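Local coordinates for SusD-like carbohydrate binding protein (Bacteroides vulgatus, PDB 3LEW) that probably binds carbohydrate at the outer membrane of the bacterium, as a SusD-family protein of nutrient uptake, at residues S74-K79 / Y468-T473; P150-S155 / E163-S168; W308-G313 / I429-T434; T393-R398 / I412-Q417. All coordinates share one frame; numbering follows the deposited sequence. Where two conformers were deposited one is given.

Contact 1. Residues S74-K79 / Y468-T473; sequences SAIYGK and YLYRIT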
loop_
_atom_site.group_PDB
_atom_site.type_symbol
_atom_site.label_atom_id
_atom_site.label_comp_id
_atom_site.label_asym_id
_atom_site.label_seq_id
_atom_site.Cartn_x
_atom_site.Cartn_y
_atom_site.Cartn_z
ATOM N N SER A 74 6.038 9.145 -14.980
ATOM C CA SER A 74 7.333 8.871 -15.618
ATOM C C SER A 74 8.331 8.051 -14.763
ATOM O O SER A 74 9.239 7.428 -15.344
ATOM C CB SER A 74 7.973 10.161 -16.101
ATOM O OG SER A 74 8.387 10.911 -15.018
ATOM N N ALA A 75 8.165 8.056 -13.423
ATOM C CA ALA A 75 9.145 7.481 -12.482
ATOM C C ALA A 75 9.304 5.955 -12.574
ATOM O O ALA A 75 10.413 5.449 -12.707
ATOM C CB ALA A 75 8.798 7.864 -11.026
ATOM N N ILE A 76 8.199 5.226 -12.510
ATOM C CA ILE A 76 8.268 3.772 -12.446
ATOM C C ILE A 76 8.543 3.192 -13.849
ATOM O O ILE A 76 9.453 2.385 -14.017
ATOM C CB ILE A 76 6.986 3.204 -11.781
ATOM C CG1 ILE A 76 6.899 3.666 -10.304
ATOM C CG2 ILE A 76 6.942 1.647 -11.863
ATOM C CD1 ILE A 76 7.961 2.996 -9.376
ATOM N N TYR A 77 7.789 3.626 -14.845
ATOM C CA TYR A 77 8.011 3.233 -16.241
ATOM C C TYR A 77 9.449 3.580 -16.635
ATOM O O TYR A 77 10.087 2.866 -17.392
ATOM C CB TYR A 77 7.031 3.979 -17.129
ATOM C CG TYR A 77 7.290 3.772 -18.596
ATOM C CD1 TYR A 77 6.820 2.656 -19.233
ATOM C CD2 TYR A 77 8.031 4.686 -19.331
ATOM C CE1 TYR A 77 7.040 2.455 -20.589
ATOM C CE2 TYR A 77 8.258 4.474 -20.697
ATOM C CZ TYR A 77 7.769 3.348 -21.301
ATOM O OH TYR A 77 7.996 3.103 -22.668
ATOM N N GLY A 78 9.932 4.716 -16.117
ATOM C CA GLY A 78 11.307 5.157 -16.312
ATOM C C GLY A 78 12.410 4.413 -15.576
ATOM O O GLY A 78 13.595 4.775 -15.711
ATOM N N LYS A 79 12.039 3.377 -14.815
ATOM C CA LYS A 79 12.995 2.581 -14.043
ATOM C C LYS A 79 13.894 3.427 -13.133
ATOM O O LYS A 79 15.130 3.231 -13.049
ATOM C CB LYS A 79 13.840 1.733 -14.980
ATOM C CG LYS A 79 13.049 0.576 -15.570
ATOM C CD LYS A 79 13.902 -0.046 -16.692
ATOM C CE LYS A 79 13.240 -1.222 -17.256
ATOM N NZ LYS A 79 14.034 -1.686 -18.454
ATOM N N TYR A 468 1.358 2.060 -15.842
ATOM C CA TYR A 468 0.936 1.607 -14.526
ATOM C C TYR A 468 1.870 0.581 -13.896
ATOM O O TYR A 468 1.806 0.388 -12.713
ATOM C CB TYR A 468 -0.465 0.999 -14.587
ATOM C CG TYR A 468 -1.584 1.920 -15.041
ATOM C CD1 TYR A 468 -1.542 3.303 -14.797
ATOM C CD2 TYR A 468 -2.767 1.395 -15.569
ATOM C CE1 TYR A 468 -2.577 4.129 -15.203
ATOM C CE2 TYR A 468 -3.819 2.237 -16.019
ATOM C CZ TYR A 468 -3.735 3.603 -15.779
ATOM O OH TYR A 468 -4.764 4.464 -16.174
ATOM N N LEU A 469 2.663 -0.140 -14.692
ATOM C CA LEU A 469 3.372 -1.298 -14.104
ATOM C C LEU A 469 4.772 -1.042 -13.604
ATOM O O LEU A 469 5.568 -0.320 -14.255
ATOM C CB LEU A 469 3.413 -2.453 -15.096
ATOM C CG LEU A 469 2.103 -2.975 -15.643
ATOM C CD1 LEU A 469 2.411 -4.214 -16.586
ATOM C CD2 LEU A 469 1.178 -3.328 -14.525
ATOM N N TYR A 470 5.107 -1.663 -12.471
ATOM C CA TYR A 470 6.518 -1.750 -12.065
ATOM C C TYR A 470 7.217 -2.702 -13.052
ATOM O O TYR A 470 6.556 -3.540 -13.705
ATOM C CB TYR A 470 6.674 -2.274 -10.653
ATOM C CG TYR A 470 6.306 -1.291 -9.532
ATOM C CD1 TYR A 470 5.022 -0.779 -9.395
ATOM C CD2 TYR A 470 7.233 -0.991 -8.545
ATOM C CE1 TYR A 470 4.666 0.083 -8.291
ATOM C CE2 TYR A 470 6.910 -0.146 -7.483
ATOM C CZ TYR A 470 5.635 0.394 -7.371
ATOM O OH TYR A 470 5.362 1.199 -6.264
ATOM N N ARG A 471 8.505 -2.486 -13.246
ATOM C CA ARG A 471 9.309 -3.191 -14.246
ATOM C C ARG A 471 10.493 -3.952 -13.676
ATOM O O ARG A 471 11.222 -3.499 -12.818
ATOM C CB ARG A 471 9.831 -2.163 -15.253
ATOM C CG ARG A 471 8.701 -1.397 -15.937
ATOM C CD ARG A 471 9.214 -0.449 -16.998
ATOM N NE ARG A 471 9.824 -1.160 -18.123
ATOM C CZ ARG A 471 10.254 -0.590 -19.241
ATOM N NH1 ARG A 471 10.165 0.732 -19.411
ATOM N NH2 ARG A 471 10.784 -1.355 -20.215
ATOM N N ILE A 472 10.709 -5.143 -14.210
ATOM C CA ILE A 472 11.944 -5.868 -13.959
ATOM C C ILE A 472 13.106 -4.927 -14.316
ATOM O O ILE A 472 13.062 -4.182 -15.333
ATOM C CB ILE A 472 11.974 -7.172 -14.775
ATOM C CG1 ILE A 472 10.811 -8.086 -14.350
ATOM C CG2 ILE A 472 13.324 -7.834 -14.637
ATOM C CD1 ILE A 472 10.452 -9.237 -15.289
ATOM N N THR A 473 14.123 -4.912 -13.457
ATOM C CA THR A 473 15.272 -3.989 -13.615
ATOM C C THR A 473 16.146 -4.300 -14.806
ATOM O O THR A 473 16.218 -5.465 -15.268
ATOM C CB THR A 473 16.168 -4.003 -12.373
ATOM O OG1 THR A 473 16.699 -5.320 -12.167
ATOM C CG2 THR A 473 15.382 -3.502 -11.110
#

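Contact 2. Residues P150-S155 / E163-S168; sequences PIYTQS and EGKPAS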
loop_
_atom_site.group_PDB
_atom_site.type_symbol
_atom_site.label_atom_id
_atom_site.label_comp_id
_atom_site.label_asym_id
_atom_site.label_seq_id
_atom_site.Cartn_x
_atom_site.Cartn_y
_atom_site.Cartn_z
ATOM N N PRO A 150 10.494 -13.905 -11.259
ATOM C CA PRO A 150 11.004 -15.228 -10.863
ATOM C C PRO A 150 10.607 -15.579 -9.441
ATOM O O PRO A 150 10.501 -14.679 -8.583
ATOM C CB PRO A 150 12.528 -15.084 -10.987
ATOM C CG PRO A 150 12.803 -13.677 -11.403
ATOM C CD PRO A 150 11.562 -12.911 -11.515
ATOM N N ILE A 151 10.394 -16.865 -9.203
ATOM C CA ILE A 151 10.038 -17.373 -7.880
ATOM C C ILE A 151 11.180 -18.178 -7.344
ATOM O O ILE A 151 11.610 -19.133 -7.988
ATOM C CB ILE A 151 8.777 -18.264 -7.950
ATOM C CG1 ILE A 151 7.586 -17.422 -8.388
ATOM C CG2 ILE A 151 8.503 -18.922 -6.585
ATOM C CD1 ILE A 151 6.286 -18.197 -8.580
ATOM N N TYR A 152 11.689 -17.791 -6.173
ATOM C CA TYR A 152 12.689 -18.578 -5.459
ATOM C C TYR A 152 12.136 -19.019 -4.126
ATOM O O TYR A 152 11.541 -18.198 -3.366
ATOM C CB TYR A 152 13.966 -17.757 -5.188
ATOM C CG TYR A 152 14.560 -17.196 -6.430
ATOM C CD1 TYR A 152 15.278 -17.986 -7.281
ATOM C CD2 TYR A 152 14.348 -15.858 -6.791
ATOM C CE1 TYR A 152 15.810 -17.474 -8.473
ATOM C CE2 TYR A 152 14.879 -15.347 -7.951
ATOM C CZ TYR A 152 15.588 -16.154 -8.795
ATOM O OH TYR A 152 16.102 -15.649 -9.978
ATOM N N THR A 153 12.343 -20.299 -3.835
ATOM C CA THR A 153 11.900 -20.898 -2.580
ATOM C C THR A 153 13.049 -21.557 -1.813
ATOM O O THR A 153 12.812 -22.196 -0.782
ATOM C CB THR A 153 10.742 -21.895 -2.810
ATOM O OG1 THR A 153 11.197 -23.009 -3.612
ATOM C CG2 THR A 153 9.575 -21.217 -3.462
ATOM N N GLN A 154 14.271 -21.383 -2.308
ATOM C CA GLN A 154 15.512 -21.835 -1.645
ATOM C C GLN A 154 16.468 -20.641 -1.566
ATOM O O GLN A 154 16.417 -19.763 -2.461
ATOM C CB GLN A 154 16.203 -22.933 -2.467
ATOM N N SER A 155 17.333 -20.610 -0.540
ATOM C CA SER A 155 18.225 -19.452 -0.325
ATOM C C SER A 155 19.184 -19.210 -1.515
ATOM O O SER A 155 19.729 -20.154 -2.113
ATOM C CB SER A 155 18.994 -19.511 1.019
ATOM O OG SER A 155 19.105 -18.180 1.545
ATOM N N GLU A 163 22.773 -19.589 -12.884
ATOM C CA GLU A 163 22.308 -19.188 -14.207
ATOM C C GLU A 163 20.895 -18.730 -13.869
ATOM O O GLU A 163 20.361 -19.122 -12.831
ATOM C CB GLU A 163 22.334 -20.342 -15.223
ATOM C CG GLU A 163 21.262 -21.402 -15.047
ATOM C CD GLU A 163 21.306 -22.469 -16.136
ATOM O OE1 GLU A 163 22.192 -23.351 -16.088
ATOM O OE2 GLU A 163 20.447 -22.430 -17.046
ATOM N N GLY A 164 20.277 -17.902 -14.695
ATOM C CA GLY A 164 19.011 -17.313 -14.296
ATOM C C GLY A 164 17.820 -18.258 -14.214
ATOM O O GLY A 164 17.727 -19.203 -14.986
ATOM N N LYS A 165 16.904 -17.973 -13.294
ATOM C CA LYS A 165 15.566 -18.611 -13.290
ATOM C C LYS A 165 14.511 -17.822 -14.133
ATOM O O LYS A 165 14.333 -16.647 -13.912
ATOM C CB LYS A 165 15.089 -18.719 -11.868
ATOM C CG LYS A 165 13.945 -19.647 -11.674
ATOM C CD LYS A 165 13.955 -20.293 -10.269
ATOM C CE LYS A 165 12.840 -21.329 -10.108
ATOM N NZ LYS A 165 11.486 -20.872 -10.639
ATOM N N PRO A 166 13.798 -18.497 -15.059
ATOM C CA PRO A 166 12.770 -17.784 -15.818
ATOM C C PRO A 166 11.716 -17.194 -14.919
ATOM O O PRO A 166 11.366 -17.806 -13.915
ATOM C CB PRO A 166 12.161 -18.873 -16.702
ATOM C CG PRO A 166 13.226 -19.920 -16.823
ATOM C CD PRO A 166 13.869 -19.915 -15.458
ATOM N N ALA A 167 11.214 -16.001 -15.268
ATOM C CA ALA A 167 10.098 -15.430 -14.568
ATOM C C ALA A 167 8.880 -16.379 -14.698
ATOM O O ALA A 167 8.682 -17.018 -15.741
ATOM C CB ALA A 167 9.752 -14.054 -15.162
ATOM N N SER A 168 8.100 -16.439 -13.632
ATOM C CA SER A 168 6.786 -17.105 -13.588
ATOM C C SER A 168 5.713 -16.115 -14.005
ATOM O O SER A 168 5.983 -14.933 -14.059
ATOM C CB SER A 168 6.500 -17.604 -12.182
ATOM O OG SER A 168 7.424 -18.615 -11.855
HETATM O O HOH W 1 10.102 -18.530 -11.570
HETATM O O HOH W 2 18.171 -16.540 -11.402
#

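Contact 3. Residues W308-G313 / I429-T434; sequences WATDPG and IDYIYT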
loop_
_atom_site.group_PDB
_atom_site.type_symbol
_atom_site.label_atom_id
_atom_site.label_comp_id
_atom_site.label_asym_id
_atom_site.label_seq_id
_atom_site.Cartn_x
_atom_site.Cartn_y
_atom_site.Cartn_z
ATOM N N TRP A 308 -8.332 23.654 2.308
ATOM C CA TRP A 308 -7.310 24.519 1.700
ATOM C C TRP A 308 -6.365 25.047 2.751
ATOM O O TRP A 308 -6.790 25.468 3.835
ATOM C CB TRP A 308 -7.969 25.727 1.030
ATOM C CG TRP A 308 -8.911 25.423 -0.081
ATOM C CD1 TRP A 308 -10.256 25.664 -0.092
ATOM C CD2 TRP A 308 -8.593 24.851 -1.370
ATOM N NE1 TRP A 308 -10.795 25.262 -1.290
ATOM C CE2 TRP A 308 -9.804 24.751 -2.090
ATOM C CE3 TRP A 308 -7.417 24.404 -1.968
ATOM C CZ2 TRP A 308 -9.863 24.253 -3.379
ATOM C CZ3 TRP A 308 -7.468 23.903 -3.248
ATOM C CH2 TRP A 308 -8.695 23.820 -3.941
ATOM N N ALA A 309 -5.091 25.103 2.423
ATOM C CA ALA A 309 -4.128 25.779 3.267
ATOM C C ALA A 309 -2.916 26.138 2.444
ATOM O O ALA A 309 -2.576 25.466 1.442
ATOM C CB ALA A 309 -3.699 24.872 4.506
ATOM N N THR A 310 -2.206 27.142 2.910
ATOM C CA THR A 310 -0.907 27.473 2.368
ATOM C C THR A 310 0.138 26.458 2.893
ATOM O O THR A 310 -0.106 25.721 3.876
ATOM C CB THR A 310 -0.515 28.922 2.747
ATOM O OG1 THR A 310 -0.719 29.117 4.152
ATOM C CG2 THR A 310 -1.373 29.940 1.983
ATOM N N ASP A 311 1.305 26.439 2.250
ATOM C CA ASP A 311 2.386 25.489 2.598
ATOM C C ASP A 311 2.759 25.643 4.083
ATOM O O ASP A 311 2.882 26.762 4.593
ATOM C CB ASP A 311 3.603 25.709 1.719
ATOM C CG ASP A 311 3.362 25.334 0.236
ATOM O OD1 ASP A 311 2.465 24.518 -0.073
ATOM O OD2 ASP A 311 4.137 25.844 -0.602
ATOM N N PRO A 312 2.883 24.516 4.797
ATOM C CA PRO A 312 3.086 24.616 6.247
ATOM C C PRO A 312 4.449 25.257 6.540
ATOM O O PRO A 312 5.471 24.878 5.971
ATOM C CB PRO A 312 2.995 23.155 6.726
ATOM C CG PRO A 312 3.322 22.358 5.519
ATOM C CD PRO A 312 2.812 23.130 4.334
ATOM N N GLY A 313 4.444 26.270 7.380
ATOM C CA GLY A 313 5.666 27.017 7.669
ATOM C C GLY A 313 5.877 28.288 6.842
ATOM O O GLY A 313 6.628 29.162 7.277
ATOM N N ILE A 429 -9.870 32.477 -4.358
ATOM C CA ILE A 429 -10.925 32.312 -3.382
ATOM C C ILE A 429 -10.523 33.083 -2.132
ATOM O O ILE A 429 -9.367 33.485 -2.001
ATOM C CB ILE A 429 -11.092 30.829 -2.978
ATOM C CG1 ILE A 429 -9.840 30.342 -2.229
ATOM C CG2 ILE A 429 -11.370 29.985 -4.229
ATOM C CD1 ILE A 429 -9.991 29.018 -1.533
ATOM N N ASP A 430 -11.457 33.228 -1.194
ATOM C CA ASP A 430 -11.134 33.755 0.109
ATOM C C ASP A 430 -10.672 32.684 1.060
ATOM O O ASP A 430 -11.452 31.823 1.451
ATOM C CB ASP A 430 -12.341 34.468 0.706
ATOM C CG ASP A 430 -12.618 35.764 0.015
ATOM O OD1 ASP A 430 -11.794 36.706 0.185
ATOM O OD2 ASP A 430 -13.636 35.829 -0.710
ATOM N N TYR A 431 -9.408 32.770 1.462
ATOM C CA TYR A 431 -8.785 31.777 2.341
ATOM C C TYR A 431 -8.887 32.278 3.793
ATOM O O TYR A 431 -8.432 33.393 4.090
ATOM C CB TYR A 431 -7.320 31.550 1.903
ATOM C CG TYR A 431 -6.437 30.753 2.844
ATOM C CD1 TYR A 431 -6.796 29.485 3.277
ATOM C CD2 TYR A 431 -5.217 31.248 3.254
ATOM C CE1 TYR A 431 -5.987 28.761 4.148
ATOM C CE2 TYR A 431 -4.381 30.511 4.090
ATOM C CZ TYR A 431 -4.773 29.261 4.541
ATOM O OH TYR A 431 -3.914 28.543 5.375
ATOM N N ILE A 432 -9.507 31.479 4.670
ATOM C CA ILE A 432 -9.619 31.793 6.097
ATOM C C ILE A 432 -8.671 30.919 6.903
ATOM O O ILE A 432 -8.669 29.693 6.736
ATOM C CB ILE A 432 -11.070 31.565 6.618
ATOM C CG1 ILE A 432 -12.038 32.572 5.997
ATOM C CG2 ILE A 432 -11.127 31.692 8.147
ATOM C CD1 ILE A 432 -12.236 32.427 4.502
ATOM N N TYR A 433 -7.871 31.540 7.772
ATOM C CA TYR A 433 -6.879 30.824 8.600
ATOM C C TYR A 433 -6.679 31.498 9.964
ATOM O O TYR A 433 -7.200 32.584 10.199
ATOM C CB TYR A 433 -5.530 30.776 7.873
ATOM C CG TYR A 433 -4.882 32.138 7.717
ATOM C CD1 TYR A 433 -5.349 33.046 6.770
ATOM C CD2 TYR A 433 -3.813 32.526 8.533
ATOM C CE1 TYR A 433 -4.764 34.315 6.626
ATOM C CE2 TYR A 433 -3.218 33.788 8.396
ATOM C CZ TYR A 433 -3.703 34.670 7.439
ATOM O OH TYR A 433 -3.136 35.918 7.301
ATOM N N THR A 434 -5.864 30.888 10.828
ATOM C CA THR A 434 -5.559 31.466 12.151
ATOM C C THR A 434 -4.033 31.592 12.425
ATOM O O THR A 434 -3.250 30.768 11.946
ATOM C CB THR A 434 -6.232 30.629 13.257
ATOM O OG1 THR A 434 -5.553 29.374 13.370
ATOM C CG2 THR A 434 -7.730 30.378 12.938
#

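Contact 4. Residues T393-R398 / I412-Q417; sequences TIWLER and IIRNQQ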
loop_
_atom_site.group_PDB
_atom_site.type_symbol
_atom_site.label_atom_id
_atom_site.label_comp_id
_atom_site.label_asym_id
_atom_site.label_seq_id
_atom_site.Cartn_x
_atom_site.Cartn_y
_atom_site.Cartn_z
ATOM N N THR A 393 -19.190 1.237 -5.956
ATOM C CA THR A 393 -19.436 1.928 -4.677
ATOM C C THR A 393 -18.411 1.490 -3.620
ATOM O O THR A 393 -17.899 2.308 -2.841
ATOM C CB THR A 393 -20.901 1.703 -4.203
ATOM O OG1 THR A 393 -21.790 2.157 -5.240
ATOM C CG2 THR A 393 -21.189 2.483 -2.940
ATOM N N ILE A 394 -18.087 0.207 -3.638
ATOM C CA ILE A 394 -17.029 -0.345 -2.776
ATOM C C ILE A 394 -15.651 0.230 -3.146
ATOM O O ILE A 394 -14.895 0.677 -2.286
ATOM C CB ILE A 394 -17.050 -1.887 -2.760
ATOM C CG1 ILE A 394 -18.359 -2.366 -2.167
ATOM C CG2 ILE A 394 -15.815 -2.441 -1.956
ATOM C CD1 ILE A 394 -18.580 -3.855 -2.275
ATOM N N TRP A 395 -15.340 0.247 -4.427
ATOM C CA TRP A 395 -14.078 0.827 -4.910
ATOM C C TRP A 395 -13.954 2.318 -4.522
ATOM O O TRP A 395 -12.840 2.789 -4.212
ATOM C CB TRP A 395 -13.958 0.663 -6.412
ATOM C CG TRP A 395 -13.881 -0.786 -6.872
ATOM C CD1 TRP A 395 -13.471 -1.873 -6.139
ATOM C CD2 TRP A 395 -14.158 -1.267 -8.178
ATOM N NE1 TRP A 395 -13.510 -3.004 -6.925
ATOM C CE2 TRP A 395 -13.954 -2.662 -8.167
ATOM C CE3 TRP A 395 -14.630 -0.662 -9.351
ATOM C CZ2 TRP A 395 -14.144 -3.458 -9.312
ATOM C CZ3 TRP A 395 -14.841 -1.465 -10.481
ATOM C CH2 TRP A 395 -14.583 -2.839 -10.447
ATOM N N LEU A 396 -15.060 3.061 -4.572
ATOM C CA LEU A 396 -15.046 4.466 -4.174
ATOM C C LEU A 396 -14.770 4.586 -2.687
ATOM O O LEU A 396 -13.965 5.419 -2.267
ATOM C CB LEU A 396 -16.338 5.199 -4.534
ATOM C CG LEU A 396 -16.387 5.679 -5.987
ATOM C CD1 LEU A 396 -17.828 5.906 -6.415
ATOM C CD2 LEU A 396 -15.559 6.934 -6.158
ATOM N N GLU A 397 -15.420 3.754 -1.895
ATOM C CA GLU A 397 -15.175 3.780 -0.433
ATOM C C GLU A 397 -13.726 3.374 -0.098
ATOM O O GLU A 397 -13.151 3.901 0.855
ATOM C CB GLU A 397 -16.233 2.945 0.317
ATOM C CG GLU A 397 -16.316 3.225 1.799
ATOM C CD GLU A 397 -16.662 4.663 2.139
ATOM O OE1 GLU A 397 -17.583 5.259 1.536
ATOM O OE2 GLU A 397 -15.937 5.208 2.986
ATOM N N ARG A 398 -13.110 2.451 -0.860
ATOM C CA ARG A 398 -11.670 2.203 -0.708
ATOM C C ARG A 398 -10.827 3.480 -0.912
ATOM O O ARG A 398 -9.924 3.728 -0.146
ATOM C CB ARG A 398 -11.166 1.130 -1.695
ATOM C CG ARG A 398 -11.685 -0.253 -1.399
ATOM C CD ARG A 398 -11.235 -1.277 -2.475
ATOM N NE ARG A 398 -9.799 -1.393 -2.517
ATOM C CZ ARG A 398 -9.044 -2.213 -1.781
ATOM N NH1 ARG A 398 -9.577 -3.071 -0.942
ATOM N NH2 ARG A 398 -7.718 -2.161 -1.895
ATOM N N ILE A 412 -6.298 0.353 -9.422
ATOM C CA ILE A 412 -6.362 0.682 -10.857
ATOM C C ILE A 412 -5.957 -0.540 -11.715
ATOM O O ILE A 412 -6.628 -0.912 -12.703
ATOM C CB ILE A 412 -5.486 1.932 -11.149
ATOM C CG1 ILE A 412 -6.271 3.172 -10.665
ATOM C CG2 ILE A 412 -5.141 2.081 -12.669
ATOM C CD1 ILE A 412 -5.460 4.457 -10.550
ATOM N N ILE A 413 -4.877 -1.161 -11.323
ATOM C CA ILE A 413 -4.350 -2.371 -11.998
ATOM C C ILE A 413 -5.345 -3.542 -11.852
ATOM O O ILE A 413 -5.843 -4.056 -12.845
ATOM C CB ILE A 413 -2.993 -2.779 -11.471
ATOM C CG1 ILE A 413 -1.887 -1.794 -11.907
ATOM C CG2 ILE A 413 -2.584 -4.138 -11.998
ATOM C CD1 ILE A 413 -0.478 -2.011 -11.234
ATOM N N ARG A 414 -5.646 -3.941 -10.622
ATOM C CA ARG A 414 -6.438 -5.178 -10.450
ATOM C C ARG A 414 -7.866 -5.069 -10.973
ATOM O O ARG A 414 -8.448 -6.047 -11.424
ATOM C CB ARG A 414 -6.409 -5.632 -9.005
ATOM C CG ARG A 414 -7.306 -4.811 -8.069
ATOM C CD ARG A 414 -7.114 -5.186 -6.619
ATOM N NE ARG A 414 -7.982 -4.352 -5.801
ATOM C CZ ARG A 414 -9.267 -4.614 -5.553
ATOM N NH1 ARG A 414 -9.821 -5.722 -5.962
ATOM N NH2 ARG A 414 -9.995 -3.738 -4.861
ATOM N N ASN A 415 -8.440 -3.875 -10.950
ATOM C CA ASN A 415 -9.821 -3.681 -11.423
ATOM C C ASN A 415 -9.916 -3.279 -12.912
ATOM O O ASN A 415 -11.015 -3.075 -13.434
ATOM C CB ASN A 415 -10.520 -2.622 -10.572
ATOM C CG ASN A 415 -10.617 -3.005 -9.106
ATOM O OD1 ASN A 415 -10.668 -4.171 -8.763
ATOM N ND2 ASN A 415 -10.723 -1.996 -8.245
ATOM N N GLN A 416 -8.765 -3.120 -13.572
ATOM C CA GLN A 416 -8.706 -2.654 -14.976
ATOM C C GLN A 416 -9.430 -1.323 -15.130
ATOM O O GLN A 416 -10.185 -1.096 -16.082
ATOM C CB GLN A 416 -9.207 -3.711 -15.959
ATOM C CG GLN A 416 -8.382 -4.977 -15.936
ATOM C CD GLN A 416 -8.791 -5.948 -16.999
ATOM O OE1 GLN A 416 -8.690 -5.662 -18.223
ATOM N NE2 GLN A 416 -9.293 -7.092 -16.572
ATOM N N GLN A 417 -9.170 -0.422 -14.188
ATOM C CA GLN A 417 -9.778 0.879 -14.229
ATOM C C GLN A 417 -8.836 1.872 -14.848
ATOM O O GLN A 417 -7.683 1.545 -15.133
ATOM C CB GLN A 417 -10.195 1.291 -12.811
ATOM C CG GLN A 417 -11.459 0.578 -12.336
ATOM C CD GLN A 417 -11.825 1.027 -10.952
ATOM O OE1 GLN A 417 -11.128 0.708 -9.983
ATOM N NE2 GLN A 417 -12.904 1.809 -10.846
#

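Contact 1. Residues S74-K79 / Y468-T473
Arg471 reaches across to Tyr77 and Lys79 and supplies the polar core of this contact. Arg471 NH1 donates to the backbone oxygen Tyr77 O at 2.9 Å; the N-H points somewhat off line (146°), and the acceptor lies 20° out of the guanidinium plane. Arg471 NH1 also hangs over one face of the Tyr77 ring, 3.8 Å from Tyr77 CE1, although the cation-pi geometry is long and at most weakly attractive. The Lys79 side chain crosses that of Arg471 at about a right angle, with Lys79 CE over one guanidinium face, 3.5 Å from Arg471 NE. Its ammonium group then sits close to Arg471 NH2, a like-charge pair probably eased by the salt bridge of Lys79 to Asp474 and the bond from Arg471 NH2 to Lys495 O. Ile76 forms the apolar half. With CG1 anti to the carbonyl carbon (chi1 -65°), Ile76 CD1 rests over the Tyr470 ring, 4.1 Å from the centroid, while Ile76 CG2 meets Tyr470 CA at 3.4 Å. A type I turn spans Ile76 to Lys79. The contact joins the loop before helix 81-103 to the one before helix 474-479; Tyr470 also packs on helices 81-103 and 408-414.

Contact 2. Residues P150-S155 / E163-S168
Lys165 reaches back along Tyr152 to the backbone of Ile151, and with Ile151 and Pro150 it makes up most of this contact. The lysine and the tyrosine slide past each other in opposite directions, with Lys165 CB 3.7 Å from Tyr152 CE1. A bend at the last torsion (chi4 -45°) turns the ammonium group to Ile151 O, where Lys165 NZ makes a weak hydrogen bond of 3.2 Å. One water ties the site together: it accepts from Ile151 N and Lys165 NZ, donates to Pro166 O, and also bonds Ser168 OG. Ile151 lays CD1 against that serine, 3.5 Å from Ser168 OG. Pro150 sits where the two backbones come closest, its CB 3.8 Å from Lys165 O. A second water links Tyr152 OH to Lys165 N, and the same hydroxyl bonds a pentaethylene glycol, probably from the crystallisation liquor. The two segments flank helix 159-162, between strands 147-149 and 168-169, while Ile151 packs on helices 111-135 and 170-187.

Contact 3. Residues W308-G313 / I429-T434
Ile429 opens the contact by laying its CD1 over the five-membered ring of Trp308, a CH-pi contact 3.9 Å from the ring centroid and 20° off its normal. CG1 of the isoleucine lies between the backbone N and the carbonyl carbon (chi1 66°), and the side chain crosses the indole at a slant, with Ile429 CD1 3.7 Å from Trp308 CD1. Two residues on, Tyr431 extends its ring toward Trp308, Ala309 and Thr310. Here CG is anti to the backbone N (chi1 169°), and the ring edge meets the Trp308 carbonyl, Tyr431 CE1 standing 3.4 Å from Trp308 O. Farther out, the phenol oxygen passes Ala309 and accepts a weak but fairly straight hydrogen bond from Thr310 N, 3.3 Å from Tyr431 OH. The threonine methyl packs near the rim from off the ring plane, with Thr310 CG2 3.7 Å from Tyr431 CE2. Strands 306-309 and 429-434 are the two outermost of a four-stranded mixed sheet, so these side chains bridge over inner strands 321-326 and 440-448; Val322 touches Tyr431, Trp308 and Thr310. The chemistry is chiefly apolar and aromatic, and the weak bond from Thr310 N gives the hydroxyl of the buried Tyr431 a backbone donor.

Contact 4. Residues T393-R398 / I412-Q417
With CG anti to the carbonyl carbon in both residues (chi1 -61° and -64°), Asn415 lays its amide over Trp395. The two flat groups stack with their planes 23° apart, and Asn415 ND2 hangs above one face, 3.2 Å from Trp395 NE1. Both nitrogens are donors, so this is stacking and not a hydrogen bond; the indole N-H is spent on Glu355. Lower on the same side chain, Asn415 CB makes a CH-pi contact 4.1 Å from the centroid of the six-membered ring of Trp395. Gln417 stretches out beyond CG to meet the indole at a slant, with Gln417 NE2 3.4 Å from Trp395 CE3. The two amides are coupled, since Asn415 ND2 donates to Gln417 OE1 at 3.2 Å, approaching from above the carbonyl plane; this probably steadies both against the ring. At the far end, Arg414 NH2 lies over the guanidinium face of Arg398, 3.3 Å from Arg398 NE. That close approach of like charges is plausibly balanced by acids: Asp411 pairs with both arginines, and Glu355 takes Arg414 NH2. Helix 408-414 ends here in a Schellman motif at Gln416, which brings Asn415 and Gln417 to face helix 387-401. Helix 346-359 supplies Glu355 to the junction, and helix 202-215 packs against both arginines.

How the contacts relate
Contacts 1 and 4 are the pair that touch: the 468-473 loop lies on the end of helix 408-414, where Tyr468 CE2 meets Ile412 CG2 at 3.6 Å and Leu469 CD2 meets Ile413 CD1 at 3.9 Å, although the contact centres are 21 Å apart. In sequence, contact 1 encloses all the others, and contact 3 encloses contact 4. Contact 1 also joins early and late parts of the chain, whereas contacts 2 and 3 lie on opposite sides of the chain's centre, with their own centres 52 Å apart. Contact 2 approaches contact 1 to about 5 Å between nearest atoms and adjoins the bound glycol, which need not mark a sugar site.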